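Local coordinates for protein type I modular polyketide synthase (Streptomyces albus subsp. albus, PDB 6IYT) that probably loads an extender unit, likely ethylmalonyl from coenzyme A, onto the synthase's carrier domain as an acyltransferase of salinomycin assembly, at residues L184-F189 against L237-F242; T190-L195 against E216-A221. All blocks are in the same frame, centred on the assembly; numbering follows the deposited sequence.

Helix 181-200 is shared by both contacts and meets two helices that follow each other in the chain. Contact 2 sets residues 190-195 against 216-221 on helix 215-223, and contact 1 sets residues 184-189 against 237-242 on helix 228-245. Contact 2 is therefore nested inside the loop that contact 1 closes, with their centres about 12 Å apart. Phe189 joins them, its CD1 lying 3.9 Å from CA of Ala218. All four segments lie in the acyltransferase domain. The pair illustrates how one long helix can pack in turn against two successive helices. Met192 of contact 2 touches a GxSxG sequence that fits this family's nucleophile elbow; Gln185 of contact 1 only lies near it.

Contact 1: L184-F189 against L237-F242; sequences LQPVLF and LRSQLF
Gln185 lays its side chain over the CB of Ser239, where helices 181-200 and 228-245 come together. Its amide oxygen OE1 stands 3.5 Å from Ser239 CB, and Gln185 CB, behind it, is 3.8 Å from the same carbon. With CG anti to the carbonyl carbon (chi1 -65°) and the chain extended beyond it, Gln185 runs alongside the serine and carries its amide on toward Arg238. There one water makes the polar link: it donates to Gln185 OE1 at 2.6 Å and accepts from Arg238 NE at 2.8 Å, lying in the guanidinium plane at its edge. Arg238 NH1 is bound further on by Asn369. On the neighbouring side the Pro186 ring approaches the hydroxyl, its CD 3.8 Å from Ser239 OG. That hydroxyl is turned back into its own helix, bonding chiefly to the carbonyl oxygen of Val235, so that the ring meets an oxygen already engaged. The nearest CA atoms, those of Gln185 and Ser239, are 6.5 Å apart, a close approach suited to so small a residue. Direct contact between the helices is thus van der Waals packing on Ser239, while the polar link runs through the water, whose donation to the glutamine the arginine's charge would probably strengthen.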
loop_
_atom_site.group_PDB
_atom_site.type_symbol
_atom_site.label_atom_id
_atom_site.label_comp_id
_atom_site.label_asym_id
_atom_site.label_seq_id
_atom_site.Cartn_x
_atom_site.Cartn_y
_atom_site.Cartn_z
ATOM N N LEU A 184 -14.923 -6.760 4.643
ATOM C CA LEU A 184 -13.842 -6.146 3.880
ATOM C C LEU A 184 -12.866 -5.341 4.736
ATOM O O LEU A 184 -11.633 -5.446 4.560
ATOM C CB LEU A 184 -14.436 -5.251 2.791
ATOM C CG LEU A 184 -13.467 -4.587 1.846
ATOM C CD1 LEU A 184 -12.677 -5.655 1.123
ATOM C CD2 LEU A 184 -14.245 -3.711 0.850
ATOM N N GLN A 185 -13.377 -4.447 5.588
ATOM C CA GLN A 185 -12.451 -3.558 6.305
ATOM C C GLN A 185 -11.474 -4.360 7.193
ATOM O O GLN A 185 -10.296 -4.110 7.173
ATOM C CB GLN A 185 -13.176 -2.486 7.085
ATOM C CG GLN A 185 -13.933 -1.518 6.200
ATOM C CD GLN A 185 -14.291 -0.209 6.902
ATOM O OE1 GLN A 185 -13.875 0.042 8.034
ATOM N NE2 GLN A 185 -14.987 0.661 6.192
ATOM N N PRO A 186 -11.970 -5.365 7.933
ATOM C CA PRO A 186 -10.980 -6.075 8.733
ATOM C C PRO A 186 -10.035 -6.933 7.909
ATOM O O PRO A 186 -8.842 -7.098 8.286
ATOM C CB PRO A 186 -11.856 -6.956 9.680
ATOM C CG PRO A 186 -13.163 -6.225 9.757
ATOM C CD PRO A 186 -13.346 -5.709 8.335
ATOM N N VAL A 187 -10.494 -7.395 6.745
ATOM C CA VAL A 187 -9.606 -8.141 5.836
ATOM C C VAL A 187 -8.531 -7.204 5.219
ATOM O O VAL A 187 -7.360 -7.510 5.258
ATOM C CB VAL A 187 -10.387 -8.829 4.738
ATOM C CG1 VAL A 187 -9.458 -9.257 3.634
ATOM C CG2 VAL A 187 -11.135 -10.014 5.305
ATOM N N LEU A 188 -8.951 -6.015 4.775
ATOM C CA LEU A 188 -8.008 -4.989 4.295
ATOM C C LEU A 188 -6.969 -4.611 5.335
ATOM O O LEU A 188 -5.813 -4.427 5.006
ATOM C CB LEU A 188 -8.766 -3.744 3.859
ATOM C CG LEU A 188 -8.947 -3.403 2.382
ATOM C CD1 LEU A 188 -8.783 -4.557 1.437
ATOM C CD2 LEU A 188 -10.245 -2.638 2.135
ATOM N N PHE A 189 -7.422 -4.397 6.577
ATOM C CA PHE A 189 -6.553 -4.147 7.692
ATOM C C PHE A 189 -5.480 -5.246 7.821
ATOM O O PHE A 189 -4.303 -4.952 7.894
ATOM C CB PHE A 189 -7.372 -4.074 8.973
ATOM C CG PHE A 189 -6.555 -4.115 10.220
ATOM C CD1 PHE A 189 -5.996 -2.955 10.730
ATOM C CD2 PHE A 189 -6.509 -5.242 10.975
ATOM C CE1 PHE A 189 -5.279 -2.960 11.918
ATOM C CE2 PHE A 189 -5.826 -5.266 12.172
ATOM C CZ PHE A 189 -5.209 -4.108 12.650
ATOM N N LEU A 237 -15.403 -3.214 14.911
ATOM C CA LEU A 237 -16.615 -2.628 15.473
ATOM C C LEU A 237 -17.112 -1.463 14.652
ATOM O O LEU A 237 -18.307 -1.287 14.502
ATOM C CB LEU A 237 -16.401 -2.189 16.907
ATOM C CG LEU A 237 -16.217 -3.307 17.917
ATOM C CD1 LEU A 237 -16.020 -2.686 19.305
ATOM C CD2 LEU A 237 -17.381 -4.292 17.911
ATOM N N ARG A 238 -16.208 -0.603 14.212
ATOM C CA ARG A 238 -16.617 0.512 13.408
ATOM C C ARG A 238 -17.241 0.075 12.086
ATOM O O ARG A 238 -18.273 0.594 11.694
ATOM C CB ARG A 238 -15.490 1.485 13.172
ATOM C CG ARG A 238 -16.039 2.862 12.841
ATOM C CD ARG A 238 -14.945 3.921 12.833
ATOM N NE ARG A 238 -14.038 3.756 11.698
ATOM C CZ ARG A 238 -13.032 4.590 11.445
ATOM N NH1 ARG A 238 -12.799 5.590 12.273
ATOM N NH2 ARG A 238 -12.296 4.452 10.334
ATOM N N SER A 239 -16.629 -0.905 11.401
ATOM C CA SER A 239 -17.185 -1.370 10.138
ATOM C C SER A 239 -18.528 -2.087 10.328
ATOM O O SER A 239 -19.424 -1.945 9.508
ATOM C CB SER A 239 -16.188 -2.238 9.347
ATOM O OG SER A 239 -15.842 -3.445 10.016
ATOM N N GLN A 240 -18.678 -2.809 11.429
ATOM C CA GLN A 240 -19.994 -3.412 11.767
ATOM C C GLN A 240 -21.054 -2.337 12.014
ATOM O O GLN A 240 -22.183 -2.431 11.518
ATOM C CB GLN A 240 -19.883 -4.303 12.993
ATOM C CG GLN A 240 -21.165 -5.064 13.297
ATOM C CD GLN A 240 -21.568 -5.998 12.180
ATOM O OE1 GLN A 240 -20.825 -6.956 11.842
ATOM N NE2 GLN A 240 -22.769 -5.812 11.656
ATOM N N LEU A 241 -20.673 -1.256 12.684
ATOM C CA LEU A 241 -21.665 -0.153 12.924
ATOM C C LEU A 241 -22.112 0.430 11.597
ATOM O O LEU A 241 -23.315 0.648 11.355
ATOM C CB LEU A 241 -21.080 0.938 13.790
ATOM C CG LEU A 241 -21.993 2.117 14.062
ATOM C CD1 LEU A 241 -23.221 1.684 14.825
ATOM C CD2 LEU A 241 -21.232 3.199 14.807
ATOM N N PHE A 242 -21.156 0.624 10.706
ATOM C CA PHE A 242 -21.461 1.158 9.386
ATOM C C PHE A 242 -22.343 0.194 8.581
ATOM O O PHE A 242 -23.213 0.641 7.805
ATOM C CB PHE A 242 -20.177 1.469 8.626
ATOM C CG PHE A 242 -19.420 2.637 9.173
ATOM C CD1 PHE A 242 -19.962 3.424 10.165
ATOM C CD2 PHE A 242 -18.198 2.997 8.636
ATOM C CE1 PHE A 242 -19.267 4.517 10.668
ATOM C CE2 PHE A 242 -17.473 4.069 9.178
ATOM C CZ PHE A 242 -18.048 4.862 10.134
HETATM O O HOH W 1 -14.002 2.300 9.266
#

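Contact 2: T190-L195 against E216-A221; sequences TVMVSL and EIAAAA
The helix that follows the GxSxG sequence, 215-223, packs here against helix 181-200 in the interior of the acyltransferase. The two segments run in roughly the same direction, with axes crossing at -38° and 9.3 Å apart at their closest. Ala218 is the meeting point. Its CB is touched by the terminal methyl CE of Met192 at 3.9 Å and by a methyl branch of Val193, CG2, at the same distance. Val193 holds CG1 anti to the backbone N (chi1 172°), which turns CG2 across the interface, and this one methyl also reaches Ala221 CB, 4.1 Å away and one helical turn beyond Ala218. The Met192 chain bends at chi3 (-61°) to bring CE onto the alanine methyl. Met192 also touches the GxSxG residues and Phe125 of strand 120-125. Behind the interface, Ser194 OG donates to Thr190 O at 2.8 Å, from the face of the carbonyl opposite the Ser194 N-H. Small alanines thus take the larger side chains of a neighbouring helix beside the parallel sheet, an arrangement consistent with the alpha/beta-hydrolase-like core of malonyl-type acyltransferases, whose nucleophile elbow leads from strand to helix.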
loop_
_atom_site.group_PDB
_atom_site.type_symbol
_atom_site.label_atom_id
_atom_site.label_comp_id
_atom_site.label_asym_id
_atom_site.label_seq_id
_atom_site.Cartn_x
_atom_site.Cartn_y
_atom_site.Cartn_z
ATOM N N THR A 190 -5.901 -6.501 7.743
ATOM C CA THR A 190 -4.983 -7.615 7.930
ATOM C C THR A 190 -3.995 -7.655 6.796
ATOM O O THR A 190 -2.801 -7.770 7.028
ATOM C CB THR A 190 -5.722 -8.969 8.031
ATOM O OG1 THR A 190 -6.298 -9.305 6.766
ATOM C CG2 THR A 190 -6.761 -8.880 9.034
ATOM N N VAL A 191 -4.471 -7.409 5.597
ATOM C CA VAL A 191 -3.609 -7.467 4.428
ATOM C C VAL A 191 -2.582 -6.301 4.449
ATOM O O VAL A 191 -1.375 -6.523 4.230
ATOM C CB VAL A 191 -4.418 -7.444 3.130
ATOM C CG1 VAL A 191 -3.525 -7.145 1.964
ATOM C CG2 VAL A 191 -5.138 -8.757 2.923
ATOM N N MET A 192 -3.029 -5.100 4.825
ATOM C CA MET A 192 -2.130 -3.896 4.778
ATOM C C MET A 192 -1.043 -3.978 5.855
ATOM O O MET A 192 0.140 -3.706 5.603
ATOM C CB MET A 192 -2.944 -2.626 4.963
ATOM C CG MET A 192 -3.642 -2.171 3.713
ATOM S SD MET A 192 -4.370 -0.515 3.882
ATOM C CE MET A 192 -5.523 -0.754 5.191
ATOM N N VAL A 193 -1.418 -4.424 7.026
ATOM C CA VAL A 193 -0.450 -4.583 8.069
ATOM C C VAL A 193 0.552 -5.665 7.691
ATOM O O VAL A 193 1.748 -5.538 7.968
ATOM C CB VAL A 193 -1.134 -4.933 9.413
ATOM C CG1 VAL A 193 -0.084 -5.285 10.457
ATOM C CG2 VAL A 193 -2.013 -3.774 9.897
ATOM N N SER A 194 0.075 -6.764 7.100
ATOM C CA SER A 194 0.965 -7.887 6.802
ATOM C C SER A 194 1.894 -7.594 5.639
ATOM O O SER A 194 3.021 -8.106 5.584
ATOM C CB SER A 194 0.166 -9.151 6.494
ATOM O OG SER A 194 -0.687 -9.469 7.572
ATOM N N LEU A 195 1.437 -6.769 4.704
ATOM C CA LEU A 195 2.285 -6.357 3.591
ATOM C C LEU A 195 3.447 -5.494 4.055
ATOM O O LEU A 195 4.549 -5.601 3.530
ATOM C CB LEU A 195 1.488 -5.644 2.503
ATOM C CG LEU A 195 0.534 -6.450 1.657
ATOM C CD1 LEU A 195 -0.238 -5.519 0.737
ATOM C CD2 LEU A 195 1.230 -7.511 0.831
ATOM N N GLU A 216 -5.809 4.597 8.612
ATOM C CA GLU A 216 -5.106 5.076 9.795
ATOM C C GLU A 216 -5.086 4.016 10.890
ATOM O O GLU A 216 -4.247 4.062 11.766
ATOM C CB GLU A 216 -5.729 6.373 10.305
ATOM C CG GLU A 216 -5.382 7.591 9.452
ATOM C CD GLU A 216 -5.486 8.916 10.207
ATOM O OE1 GLU A 216 -4.643 9.807 9.950
ATOM O OE2 GLU A 216 -6.332 9.038 11.131
ATOM N N ILE A 217 -6.078 3.123 10.900
ATOM C CA ILE A 217 -6.085 2.035 11.917
ATOM C C ILE A 217 -4.919 1.044 11.651
ATOM O O ILE A 217 -4.149 0.685 12.566
ATOM C CB ILE A 217 -7.411 1.280 11.914
ATOM C CG1 ILE A 217 -8.581 2.238 12.154
ATOM C CG2 ILE A 217 -7.381 0.179 12.950
ATOM C CD1 ILE A 217 -9.938 1.657 11.783
ATOM N N ALA A 218 -4.702 0.706 10.382
ATOM C CA ALA A 218 -3.509 -0.084 10.000
ATOM C C ALA A 218 -2.191 0.661 10.277
ATOM O O ALA A 218 -1.237 0.074 10.804
ATOM C CB ALA A 218 -3.579 -0.509 8.548
ATOM N N ALA A 219 -2.170 1.947 9.993
ATOM C CA ALA A 219 -0.996 2.765 10.265
ATOM C C ALA A 219 -0.635 2.765 11.759
ATOM O O ALA A 219 0.553 2.616 12.139
ATOM C CB ALA A 219 -1.241 4.170 9.794
ATOM N N ALA A 220 -1.657 2.905 12.603
ATOM C CA ALA A 220 -1.468 2.875 14.068
ATOM C C ALA A 220 -0.974 1.518 14.545
ATOM O O ALA A 220 -0.182 1.433 15.500
ATOM C CB ALA A 220 -2.760 3.229 14.766
ATOM N N ALA A 221 -1.463 0.445 13.927
ATOM C CA ALA A 221 -1.016 -0.883 14.285
ATOM C C ALA A 221 0.468 -1.053 13.906
ATOM O O ALA A 221 1.259 -1.624 14.662
ATOM C CB ALA A 221 -1.871 -1.928 13.611
#